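TRNA uridine(34) acetyltransferase (Methanocaldococcus infernus, PDB 6IA8) catalyses formation of 5-carboxymethyluridine at wobble position 34 of tRNAs from acetyl-CoA, using S-adenosyl-L-methionine and a [4Fe-4S] cluster. Local coordinates at residues A[108-111]-A[116-119]; A[137-142]-A[153-158]; A[396-399]-A[404-407]; A[421-426]-A[475-480]. One frame throughout, in Å; residues are numbered along the deposited sequence.

Contact 1: residues A[108-111]-A[116-119]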
loop_
_atom_site.group_PDB
_atom_site.type_symbol
_atom_site.label_atom_id
_atom_site.label_comp_id
_atom_site.label_asym_id
_atom_site.label_seq_id
_atom_site.Cartn_x
_atom_site.Cartn_y
_atom_site.Cartn_z
ATOM N N LEU A 108 12.100 16.488 -11.961
ATOM C CA LEU A 108 12.945 17.117 -12.969
ATOM C C LEU A 108 13.631 18.356 -12.406
ATOM O O LEU A 108 14.798 18.624 -12.711
ATOM C CB LEU A 108 12.120 17.489 -14.200
ATOM C CG LEU A 108 11.445 16.384 -15.004
ATOM C CD1 LEU A 108 10.729 16.987 -16.222
ATOM C CD2 LEU A 108 12.443 15.332 -15.439
ATOM N N MET A 109 12.926 19.118 -11.570
ATOM C CA MET A 109 13.458 20.394 -11.107
ATOM C C MET A 109 14.687 20.214 -10.226
ATOM O O MET A 109 15.542 21.103 -10.182
ATOM C CB MET A 109 12.371 21.161 -10.359
ATOM N N PHE A 110 14.798 19.087 -9.523
ATOM C CA PHE A 110 15.938 18.832 -8.651
ATOM C C PHE A 110 16.910 17.811 -9.233
ATOM O O PHE A 110 17.768 17.307 -8.506
ATOM C CB PHE A 110 15.467 18.372 -7.265
ATOM C CG PHE A 110 14.743 19.436 -6.485
ATOM C CD1 PHE A 110 15.355 20.647 -6.210
ATOM C CD2 PHE A 110 13.441 19.239 -6.055
ATOM C CE1 PHE A 110 14.691 21.633 -5.501
ATOM C CE2 PHE A 110 12.776 20.225 -5.354
ATOM C CZ PHE A 110 13.401 21.421 -5.076
ATOM N N ASN A 111 16.810 17.509 -10.526
ATOM C CA ASN A 111 17.708 16.561 -11.176
ATOM C C ASN A 111 17.716 15.218 -10.466
ATOM O O ASN A 111 18.745 14.542 -10.429
ATOM C CB ASN A 111 19.131 17.115 -11.263
ATOM C CG ASN A 111 19.214 18.359 -12.135
ATOM O OD1 ASN A 111 19.068 18.276 -13.357
ATOM N ND2 ASN A 111 19.453 19.518 -11.512
ATOM N N LEU A 116 17.298 16.374 -2.069
ATOM C CA LEU A 116 16.576 17.598 -2.394
ATOM C C LEU A 116 15.090 17.322 -2.574
ATOM O O LEU A 116 14.253 18.128 -2.164
ATOM C CB LEU A 116 17.160 18.233 -3.650
ATOM C CG LEU A 116 18.652 18.565 -3.595
ATOM C CD1 LEU A 116 19.096 19.196 -4.916
ATOM C CD2 LEU A 116 18.962 19.497 -2.426
ATOM N N GLN A 117 14.739 16.193 -3.194
ATOM C CA GLN A 117 13.327 15.860 -3.363
ATOM C C GLN A 117 12.650 15.649 -2.011
ATOM O O GLN A 117 11.558 16.166 -1.748
ATOM C CB GLN A 117 13.191 14.605 -4.222
ATOM C CG GLN A 117 13.457 14.811 -5.714
ATOM C CD GLN A 117 13.282 13.538 -6.486
ATOM O OE1 GLN A 117 12.179 13.226 -6.950
ATOM N NE2 GLN A 117 14.359 12.778 -6.614
ATOM N N THR A 118 13.283 14.876 -1.143
ATOM C CA THR A 118 12.683 14.605 0.151
ATOM C C THR A 118 12.564 15.889 0.973
ATOM O O THR A 118 11.500 16.208 1.515
ATOM C CB THR A 118 13.527 13.561 0.869
ATOM O OG1 THR A 118 13.591 12.350 0.090
ATOM C CG2 THR A 118 12.923 13.246 2.258
ATOM N N ARG A 119 13.651 16.645 1.073
ATOM C CA ARG A 119 13.614 17.897 1.823
ATOM C C ARG A 119 12.540 18.841 1.282
ATOM O O ARG A 119 11.763 19.429 2.052
ATOM C CB ARG A 119 15.000 18.554 1.780
ATOM C CG ARG A 119 15.042 19.978 2.267
ATOM C CD ARG A 119 15.268 20.088 3.755
ATOM N NE ARG A 119 15.329 21.482 4.211
ATOM C CZ ARG A 119 15.348 21.839 5.492
ATOM N NH1 ARG A 119 15.336 20.911 6.441
ATOM N NH2 ARG A 119 15.382 23.119 5.823
#

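Contact 2: residues A[137-142]-A[153-158]. With SO4 (sulfate ion), chain F.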
loop_
_atom_site.group_PDB
_atom_site.type_symbol
_atom_site.label_atom_id
_atom_site.label_comp_id
_atom_site.label_asym_id
_atom_site.label_seq_id
_atom_site.Cartn_x
_atom_site.Cartn_y
_atom_site.Cartn_z
ATOM N N LEU A 137 7.589 7.116 2.774
ATOM C CA LEU A 137 8.464 7.379 1.644
ATOM C C LEU A 137 8.097 6.419 0.527
ATOM O O LEU A 137 8.007 5.206 0.750
ATOM C CB LEU A 137 9.915 7.181 2.044
ATOM C CG LEU A 137 10.957 7.452 0.967
ATOM C CD1 LEU A 137 10.920 8.889 0.530
ATOM C CD2 LEU A 137 12.320 7.048 1.544
ATOM N N ILE A 138 7.828 6.971 -0.649
ATOM C CA ILE A 138 7.409 6.187 -1.806
ATOM C C ILE A 138 8.449 6.383 -2.892
ATOM O O ILE A 138 8.667 7.516 -3.339
ATOM C CB ILE A 138 6.029 6.601 -2.332
ATOM C CG1 ILE A 138 4.969 6.500 -1.235
ATOM C CG2 ILE A 138 5.617 5.685 -3.503
ATOM C CD1 ILE A 138 3.573 6.848 -1.710
ATOM N N ILE A 139 9.048 5.285 -3.347
ATOM C CA ILE A 139 10.068 5.305 -4.392
ATOM C C ILE A 139 9.385 5.002 -5.717
ATOM O O ILE A 139 8.934 3.878 -5.956
ATOM C CB ILE A 139 11.192 4.300 -4.116
ATOM C CG1 ILE A 139 11.734 4.467 -2.687
ATOM C CG2 ILE A 139 12.308 4.452 -5.166
ATOM C CD1 ILE A 139 12.283 5.835 -2.357
ATOM N N MET A 140 9.300 6.000 -6.577
ATOM C CA MET A 140 8.582 5.874 -7.834
ATOM C C MET A 140 9.544 5.606 -8.985
ATOM O O MET A 140 10.696 6.052 -8.969
ATOM C CB MET A 140 7.786 7.143 -8.118
ATOM C CG MET A 140 6.761 7.469 -7.065
ATOM S SD MET A 140 5.781 8.909 -7.483
ATOM C CE MET A 140 7.045 10.163 -7.620
ATOM N N GLY A 141 9.047 4.888 -9.999
ATOM C CA GLY A 141 9.834 4.582 -11.181
ATOM C C GLY A 141 9.609 3.176 -11.702
ATOM O O GLY A 141 9.617 2.947 -12.914
ATOM N N GLY A 142 9.414 2.224 -10.794
ATOM C CA GLY A 142 9.212 0.840 -11.164
ATOM C C GLY A 142 10.467 0.066 -11.489
ATOM O O GLY A 142 10.417 -1.168 -11.548
ATOM N N ASP A 153 21.145 1.799 -2.193
ATOM C CA ASP A 153 21.535 2.109 -0.821
ATOM C C ASP A 153 21.743 3.605 -0.662
ATOM O O ASP A 153 21.257 4.217 0.294
ATOM C CB ASP A 153 22.803 1.343 -0.438
ATOM C CG ASP A 153 22.571 -0.140 -0.307
ATOM O OD1 ASP A 153 21.399 -0.581 -0.421
ATOM O OD2 ASP A 153 23.559 -0.858 -0.076
ATOM N N TRP A 154 22.446 4.216 -1.618
ATOM C CA TRP A 154 22.721 5.647 -1.546
ATOM C C TRP A 154 21.432 6.450 -1.622
ATOM O O TRP A 154 21.229 7.385 -0.842
ATOM C CB TRP A 154 23.691 6.038 -2.672
ATOM C CG TRP A 154 23.855 7.517 -2.859
ATOM C CD1 TRP A 154 24.703 8.346 -2.176
ATOM C CD2 TRP A 154 23.146 8.343 -3.798
ATOM N NE1 TRP A 154 24.561 9.646 -2.635
ATOM C CE2 TRP A 154 23.618 9.667 -3.631
ATOM C CE3 TRP A 154 22.166 8.087 -4.771
ATOM C CZ2 TRP A 154 23.136 10.731 -4.385
ATOM C CZ3 TRP A 154 21.695 9.141 -5.526
ATOM C CH2 TRP A 154 22.174 10.455 -5.319
ATOM N N PHE A 155 20.527 6.074 -2.530
ATOM C CA PHE A 155 19.307 6.856 -2.719
ATOM C C PHE A 155 18.465 6.867 -1.451
ATOM O O PHE A 155 17.973 7.919 -1.010
ATOM C CB PHE A 155 18.509 6.286 -3.887
ATOM C CG PHE A 155 17.397 7.173 -4.345
ATOM C CD1 PHE A 155 16.175 7.151 -3.708
ATOM C CD2 PHE A 155 17.580 8.036 -5.412
ATOM C CE1 PHE A 155 15.145 7.969 -4.139
ATOM C CE2 PHE A 155 16.562 8.857 -5.849
ATOM C CZ PHE A 155 15.344 8.836 -5.230
ATOM N N ILE A 156 18.286 5.695 -0.847
ATOM C CA ILE A 156 17.494 5.622 0.374
ATOM C C ILE A 156 18.212 6.328 1.516
ATOM O O ILE A 156 17.583 7.021 2.330
ATOM C CB ILE A 156 17.173 4.164 0.736
ATOM C CG1 ILE A 156 16.295 3.523 -0.354
ATOM C CG2 ILE A 156 16.495 4.127 2.107
ATOM C CD1 ILE A 156 15.008 4.212 -0.644
ATOM N N LYS A 157 19.533 6.155 1.598
ATOM C CA LYS A 157 20.325 6.840 2.615
ATOM C C LYS A 157 20.071 8.339 2.575
ATOM O O LYS A 157 19.861 8.980 3.611
ATOM C CB LYS A 157 21.810 6.550 2.400
ATOM C CG LYS A 157 22.715 7.308 3.330
ATOM C CD LYS A 157 24.217 7.045 2.982
ATOM C CE LYS A 157 25.109 8.013 3.680
ATOM N NZ LYS A 157 24.884 9.422 3.258
ATOM N N ARG A 158 20.096 8.917 1.373
ATOM C CA ARG A 158 19.981 10.363 1.244
ATOM C C ARG A 158 18.571 10.848 1.553
ATOM O O ARG A 158 18.391 11.980 2.032
ATOM C CB ARG A 158 20.401 10.791 -0.169
ATOM C CG ARG A 158 21.878 10.605 -0.472
ATOM C CD ARG A 158 22.740 11.475 0.464
ATOM N NE ARG A 158 22.597 12.899 0.142
ATOM C CZ ARG A 158 22.875 13.897 0.969
ATOM N NH1 ARG A 158 23.280 13.641 2.197
ATOM N NH2 ARG A 158 22.725 15.147 0.564
HETATM S S SO4 F . 26.868 11.387 0.294
HETATM O O1 SO4 F . 26.802 10.002 0.764
HETATM O O2 SO4 F . 25.998 12.219 1.121
HETATM O O3 SO4 F . 28.243 11.864 0.394
HETATM O O4 SO4 F . 26.430 11.484 -1.103
#

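Contact 3: residues A[396-399]-A[404-407]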
loop_
_atom_site.group_PDB
_atom_site.type_symbol
_atom_site.label_atom_id
_atom_site.label_comp_id
_atom_site.label_asym_id
_atom_site.label_seq_id
_atom_site.Cartn_x
_atom_site.Cartn_y
_atom_site.Cartn_z
ATOM N N ARG A 396 -12.549 -10.462 13.590
ATOM C CA ARG A 396 -11.539 -11.269 12.921
ATOM C C ARG A 396 -12.104 -11.825 11.629
ATOM O O ARG A 396 -13.235 -12.294 11.606
ATOM C CB ARG A 396 -11.071 -12.442 13.800
ATOM C CG ARG A 396 -10.174 -13.437 13.081
ATOM C CD ARG A 396 -9.662 -14.478 14.062
ATOM N NE ARG A 396 -8.992 -15.592 13.380
ATOM C CZ ARG A 396 -8.510 -16.658 14.000
ATOM N NH1 ARG A 396 -8.613 -16.739 15.316
ATOM N NH2 ARG A 396 -7.928 -17.627 13.306
ATOM N N GLU A 397 -11.289 -11.842 10.580
ATOM C CA GLU A 397 -11.652 -12.457 9.310
ATOM C C GLU A 397 -10.408 -13.108 8.735
ATOM O O GLU A 397 -9.373 -12.438 8.619
ATOM C CB GLU A 397 -12.176 -11.409 8.331
ATOM C CG GLU A 397 -12.542 -11.952 6.962
ATOM C CD GLU A 397 -13.059 -10.857 6.052
ATOM O OE1 GLU A 397 -13.124 -9.675 6.471
ATOM O OE2 GLU A 397 -13.406 -11.172 4.925
ATOM N N ASP A 398 -10.518 -14.390 8.371
ATOM C CA ASP A 398 -9.413 -15.168 7.828
ATOM C C ASP A 398 -9.625 -15.400 6.334
ATOM O O ASP A 398 -10.767 -15.548 5.861
ATOM C CB ASP A 398 -9.291 -16.534 8.519
ATOM C CG ASP A 398 -8.874 -16.434 10.005
ATOM O OD1 ASP A 398 -8.779 -15.331 10.568
ATOM O OD2 ASP A 398 -8.574 -17.475 10.584
ATOM N N TYR A 399 -8.513 -15.539 5.601
ATOM C CA TYR A 399 -8.611 -15.972 4.212
ATOM C C TYR A 399 -7.332 -16.676 3.792
ATOM O O TYR A 399 -6.276 -16.495 4.388
ATOM C CB TYR A 399 -8.934 -14.814 3.272
ATOM C CG TYR A 399 -8.023 -13.623 3.331
ATOM C CD1 TYR A 399 -8.193 -12.662 4.323
ATOM C CD2 TYR A 399 -7.006 -13.433 2.377
ATOM C CE1 TYR A 399 -7.364 -11.538 4.392
ATOM C CE2 TYR A 399 -6.167 -12.279 2.422
ATOM C CZ TYR A 399 -6.378 -11.352 3.456
ATOM O OH TYR A 399 -5.642 -10.207 3.562
ATOM N N GLY A 404 -0.862 -19.806 2.198
ATOM C CA GLY A 404 -0.904 -19.696 3.642
ATOM C C GLY A 404 -2.205 -19.098 4.137
ATOM O O GLY A 404 -3.176 -19.013 3.375
ATOM N N THR A 405 -2.241 -18.692 5.408
ATOM C CA THR A 405 -3.442 -18.145 6.025
ATOM C C THR A 405 -3.182 -16.711 6.449
ATOM O O THR A 405 -2.185 -16.428 7.131
ATOM C CB THR A 405 -3.880 -18.969 7.231
ATOM O OG1 THR A 405 -4.195 -20.289 6.793
ATOM C CG2 THR A 405 -5.120 -18.366 7.878
ATOM N N GLU A 406 -4.081 -15.818 6.031
ATOM C CA GLU A 406 -4.071 -14.425 6.451
ATOM C C GLU A 406 -5.171 -14.259 7.481
ATOM O O GLU A 406 -6.279 -14.757 7.267
ATOM C CB GLU A 406 -4.311 -13.480 5.284
ATOM C CG GLU A 406 -3.292 -13.556 4.179
ATOM C CD GLU A 406 -1.951 -12.863 4.482
ATOM O OE1 GLU A 406 -1.790 -12.211 5.548
ATOM O OE2 GLU A 406 -1.054 -12.933 3.611
ATOM N N ILE A 407 -4.841 -13.627 8.611
ATOM C CA ILE A 407 -5.786 -13.279 9.664
ATOM C C ILE A 407 -5.867 -11.757 9.709
ATOM O O ILE A 407 -4.866 -11.074 9.956
ATOM C CB ILE A 407 -5.352 -13.850 11.020
ATOM C CG1 ILE A 407 -5.279 -15.390 10.953
ATOM C CG2 ILE A 407 -6.330 -13.372 12.108
ATOM C CD1 ILE A 407 -3.926 -15.949 10.922
#

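Contact 4: residues A[421-426]-A[475-480]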
loop_
_atom_site.group_PDB
_atom_site.type_symbol
_atom_site.label_atom_id
_atom_site.label_comp_id
_atom_site.label_asym_id
_atom_site.label_seq_id
_atom_site.Cartn_x
_atom_site.Cartn_y
_atom_site.Cartn_z
ATOM N N ALA A 421 -8.875 0.442 13.605
ATOM C CA ALA A 421 -7.516 -0.083 13.606
ATOM C C ALA A 421 -7.555 -1.495 13.054
ATOM O O ALA A 421 -8.575 -2.182 13.154
ATOM C CB ALA A 421 -6.924 -0.098 15.011
ATOM N N PHE A 422 -6.427 -1.946 12.510
ATOM C CA PHE A 422 -6.378 -3.295 11.975
ATOM C C PHE A 422 -4.953 -3.823 12.044
ATOM O O PHE A 422 -3.980 -3.058 12.126
ATOM C CB PHE A 422 -6.956 -3.346 10.537
ATOM C CG PHE A 422 -6.131 -2.661 9.514
ATOM C CD1 PHE A 422 -6.399 -1.355 9.174
ATOM C CD2 PHE A 422 -5.123 -3.336 8.839
ATOM C CE1 PHE A 422 -5.662 -0.688 8.209
ATOM C CE2 PHE A 422 -4.358 -2.668 7.865
ATOM C CZ PHE A 422 -4.620 -1.355 7.559
ATOM N N LEU A 423 -4.850 -5.150 12.005
ATOM C CA LEU A 423 -3.573 -5.844 12.037
ATOM C C LEU A 423 -3.659 -7.011 11.062
ATOM O O LEU A 423 -4.663 -7.744 11.045
ATOM C CB LEU A 423 -3.249 -6.350 13.444
ATOM C CG LEU A 423 -1.955 -7.103 13.666
ATOM C CD1 LEU A 423 -1.502 -6.924 15.128
ATOM C CD2 LEU A 423 -2.056 -8.574 13.327
ATOM N N ARG A 424 -2.595 -7.180 10.261
ATOM C CA ARG A 424 -2.481 -8.256 9.278
ATOM C C ARG A 424 -1.495 -9.302 9.801
ATOM O O ARG A 424 -0.298 -9.022 9.945
ATOM C CB ARG A 424 -1.999 -7.695 7.947
ATOM C CG ARG A 424 -2.924 -6.697 7.284
ATOM C CD ARG A 424 -2.392 -6.353 5.907
ATOM N NE ARG A 424 -3.040 -5.219 5.251
ATOM C CZ ARG A 424 -4.213 -5.281 4.629
ATOM N NH1 ARG A 424 -4.918 -6.394 4.660
ATOM N NH2 ARG A 424 -4.710 -4.209 4.031
ATOM N N LEU A 425 -2.018 -10.462 10.180
ATOM C CA LEU A 425 -1.232 -11.570 10.709
ATOM C C LEU A 425 -1.225 -12.710 9.696
ATOM O O LEU A 425 -2.259 -13.028 9.102
ATOM C CB LEU A 425 -1.842 -12.060 12.014
ATOM C CG LEU A 425 -1.087 -13.112 12.825
ATOM C CD1 LEU A 425 0.188 -12.525 13.417
ATOM C CD2 LEU A 425 -1.999 -13.623 13.968
ATOM N N ARG A 426 -0.073 -13.328 9.480
ATOM C CA ARG A 426 0.035 -14.366 8.462
ATOM C C ARG A 426 0.738 -15.610 8.996
ATOM O O ARG A 426 1.779 -15.514 9.661
ATOM C CB ARG A 426 0.781 -13.830 7.223
ATOM C CG ARG A 426 1.039 -14.938 6.161
ATOM C CD ARG A 426 1.704 -14.366 4.865
ATOM N NE ARG A 426 2.029 -15.441 3.931
ATOM C CZ ARG A 426 1.158 -16.001 3.102
ATOM N NH1 ARG A 426 -0.065 -15.519 3.044
ATOM N NH2 ARG A 426 1.522 -16.999 2.308
ATOM N N LYS A 475 -1.646 -7.918 21.287
ATOM C CA LYS A 475 -1.850 -8.973 22.271
ATOM C C LYS A 475 -2.690 -10.096 21.666
ATOM O O LYS A 475 -2.422 -11.290 21.876
ATOM C CB LYS A 475 -2.512 -8.396 23.528
ATOM C CG LYS A 475 -2.443 -9.327 24.734
ATOM N N GLU A 476 -3.739 -9.732 20.931
ATOM C CA GLU A 476 -4.596 -10.755 20.333
ATOM C C GLU A 476 -3.850 -11.520 19.250
ATOM O O GLU A 476 -3.982 -12.744 19.122
ATOM C CB GLU A 476 -5.853 -10.124 19.751
ATOM C CG GLU A 476 -6.800 -11.112 19.095
ATOM C CD GLU A 476 -7.535 -11.984 20.080
ATOM O OE1 GLU A 476 -8.222 -12.908 19.630
ATOM O OE2 GLU A 476 -7.419 -11.758 21.303
ATOM N N ALA A 477 -3.000 -10.831 18.501
ATOM C CA ALA A 477 -2.195 -11.528 17.500
ATOM C C ALA A 477 -1.254 -12.538 18.153
ATOM O O ALA A 477 -1.094 -13.674 17.668
ATOM C CB ALA A 477 -1.398 -10.519 16.666
ATOM N N GLU A 478 -0.602 -12.128 19.241
ATOM C CA GLU A 478 0.290 -13.031 19.957
ATOM C C GLU A 478 -0.471 -14.230 20.511
ATOM O O GLU A 478 0.016 -15.368 20.441
ATOM C CB GLU A 478 0.998 -12.278 21.082
ATOM C CG GLU A 478 1.952 -11.187 20.529
ATOM C CD GLU A 478 2.454 -10.250 21.601
ATOM O OE1 GLU A 478 2.175 -10.478 22.789
ATOM O OE2 GLU A 478 3.119 -9.277 21.242
ATOM N N ARG A 479 -1.665 -13.996 21.072
ATOM C CA ARG A 479 -2.466 -15.100 21.603
ATOM C C ARG A 479 -2.848 -16.079 20.499
ATOM O O ARG A 479 -2.737 -17.302 20.661
ATOM C CB ARG A 479 -3.726 -14.563 22.285
ATOM C CG ARG A 479 -4.553 -15.620 22.974
ATOM C CD ARG A 479 -5.940 -15.117 23.345
ATOM N NE ARG A 479 -6.793 -14.943 22.172
ATOM C CZ ARG A 479 -7.409 -15.937 21.541
ATOM N NH1 ARG A 479 -7.260 -17.184 21.960
ATOM N NH2 ARG A 479 -8.169 -15.686 20.485
ATOM N N ILE A 480 -3.305 -15.555 19.360
ATOM C CA ILE A 480 -3.706 -16.422 18.261
ATOM C C ILE A 480 -2.511 -17.223 17.774
ATOM O O ILE A 480 -2.605 -18.438 17.567
ATOM C CB ILE A 480 -4.334 -15.597 17.122
ATOM C CG1 ILE A 480 -5.675 -15.030 17.578
ATOM C CG2 ILE A 480 -4.469 -16.442 15.868
ATOM C CD1 ILE A 480 -6.331 -14.090 16.576
#

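Contact 1: residues A[108-111]-A[116-119]
F110 of residues 108-111 lays its ring against the first turns of the helix that holds residues 116-119, and this one aromatic side chain carries nearly all of the contact. F110 sits within a turn closed by N111 N bonded to L108 O at 3.2 Å, with its CB directed at the helix. With CG anti to its own carbonyl carbon (chi1 -67°), the F110 ring is brought over the L116 backbone. F110 CG lies 3.9 Å from L116 CB, and the two side chains cross obliquely. The carbonyl oxygen L116 O sits over one face of the F110 ring, 4.0 Å above its plane and displaced toward the rim. Q117 adds the aliphatic base of its side chain, its CG coming within 4.4 Å of F110 CB, while its CA approaches the ring obliquely. The polar end of Q117 serves another purpose: OE1 accepts a hydrogen bond from M68 N and so ties the helix to strand 63-68. L116 N, in turn, is bonded to the D113 carboxylate. The contact thus joins a connecting loop to the start of helix 114-127, one of the peripheral helices flanking the parallel sheet of the radical SAM domain.

Contact 2: residues A[137-142]-A[153-158]
F155 and I156 of helix 153-158 rest on I139 and L137 of strand 137-140, a strand and the helix that follows it in the parallel beta-alpha fold of the radical SAM domain (TIM-barrel clan). The N-to-C directions of the two segments differ by 145°, so the helix runs back along the strand that precedes it, with the axes 11.1 Å apart at closest approach. On the helix face remote from the strand, W154 NE1 donates to O4 of a sulfate ion, probably from the crystallisation liquor, at 3.0 Å and 157°; the oxygen lies in the indole plane. F155 turns the other way and meets I139 with its ring edge, CE1 standing 4.0 Å from I139 CD1 near the ring plane. I156 follows with its longer branch: CG1 is anti to the carbonyl carbon (chi1 -64°), and the terminal CD1 reaches in to the strand. K157 faces outward again, its NZ bonded to sulfate O1 at 3.2 Å and salt-bridged to D161 and E167. R158 completes the sulfate's surroundings, its guanidinium face lying against O2 while NH1 pairs with D161. Within the buried interface, V67, L188 and F144 also touch these apolar groups, and I156 CD1 packs 3.6 Å from I139 CD1 and 4.5 Å from L137 CD2.

Contact 3: residues A[396-399]-A[404-407]
Strands 396-399 and 404-407 run antiparallel, their axes 4.8 Å apart at closest approach, with Y399 and E406 as the hydrogen-bonded pair and D398 and I407 as the non-hydrogen-bonded pair. Y399 N donates to E406 O at 2.9 Å, in the carbonyl plane, and E406 N returns the bond to Y399 O at 2.8 Å and a nearly straight 171°. Between these pairs, the CA of D398 makes a C-H...O contact with E406 O. On the face that carries Y399 and E406, the tyrosine chi1 of 54° sets CG between the backbone N and the carbonyl carbon and swings the ring across its neighbour. E406 CB then lies over one ring face as a CH-pi contact, 3.6 Å from the centroid of the Y399 ring, with the carboxylate plane only 27° from that of the ring. A bend at chi2 carries this carboxylate onward to R426, R444 and K245, so this buried carboxylate is met by three cationic side chains, which probably keep it ionised. On the other face, R396 stretches out and grips D398 side-on: NE meets OD1 at 2.8 Å in the guanidinium plane, and NH2 meets OD2 at 2.8 Å through the syn lone pair. I407 packs beside this salt bridge, its CG2 3.5 Å from D398 OD1. The two strands form the hairpin at one margin of the acetyltransferase sheet, where W329 stacks on Y399, E484 gives R396 a second acidic partner, and L425 of strand 418-427 continues the sheet beyond I407.

Contact 4: residues A[421-426]-A[475-480]
The methyl group of A477 is the small bump at the middle of this interface, received between L423 and L425 of strand 421-426. Both branches of L423 reach it equally, CD1 and CD2 each standing 3.9 Å from A477 CB, so the methyl faces the fork of the leucine. L425 closes in from farther along the strand, with its CD1 4.1 Å from A477 CB. The second methyl, L425 CD2, passes beside the helix backbone, 3.8 Å from A477 O. One turn on, I480 offers its CG2 branch to that same L425 CD2 at 4.2 Å. In both leucines CG lies anti to the backbone N (chi1 180° in L423, -173° in L425), which sends their branched ends out to the helix. The short alanine side chain lets the backbones approach, A477 CA standing 6.9 Å from L425 CA. Strand and helix run nearly parallel, 22° apart, with the axes of the two segments 9.9 Å apart at closest approach. Helix 469-484 thus lies along one face of the acetyltransferase (GNAT) sheet, where L423 also meets L473 and M474 of the same helix, L425 packs on M441 and V443 of strand 440-448, and I480 touches L409 of strand 404-413.

How the contacts relate
Contacts 1 to 4 follow one another along the chain and divide between two domains. Contacts 1 and 2 belong to the radical SAM region, their centres 12 Å apart: helix 114-127 leads into strand 134-140, and Q117 touches F155 where the two contacts meet. Contacts 3 and 4 share the mixed sheet of the acetyltransferase domain, 10 Å apart between centres, and are joined by the neighbouring strands 404-413 and 418-427 and by the probable hydrogen bond from I407 N to L425 O. Contacts 1 and 3 are about 41 Å apart between centres, on opposite sides of the chain's centre. The four contacts thus span the radical SAM and acetyltransferase domains that this single chain combines for tRNA modification.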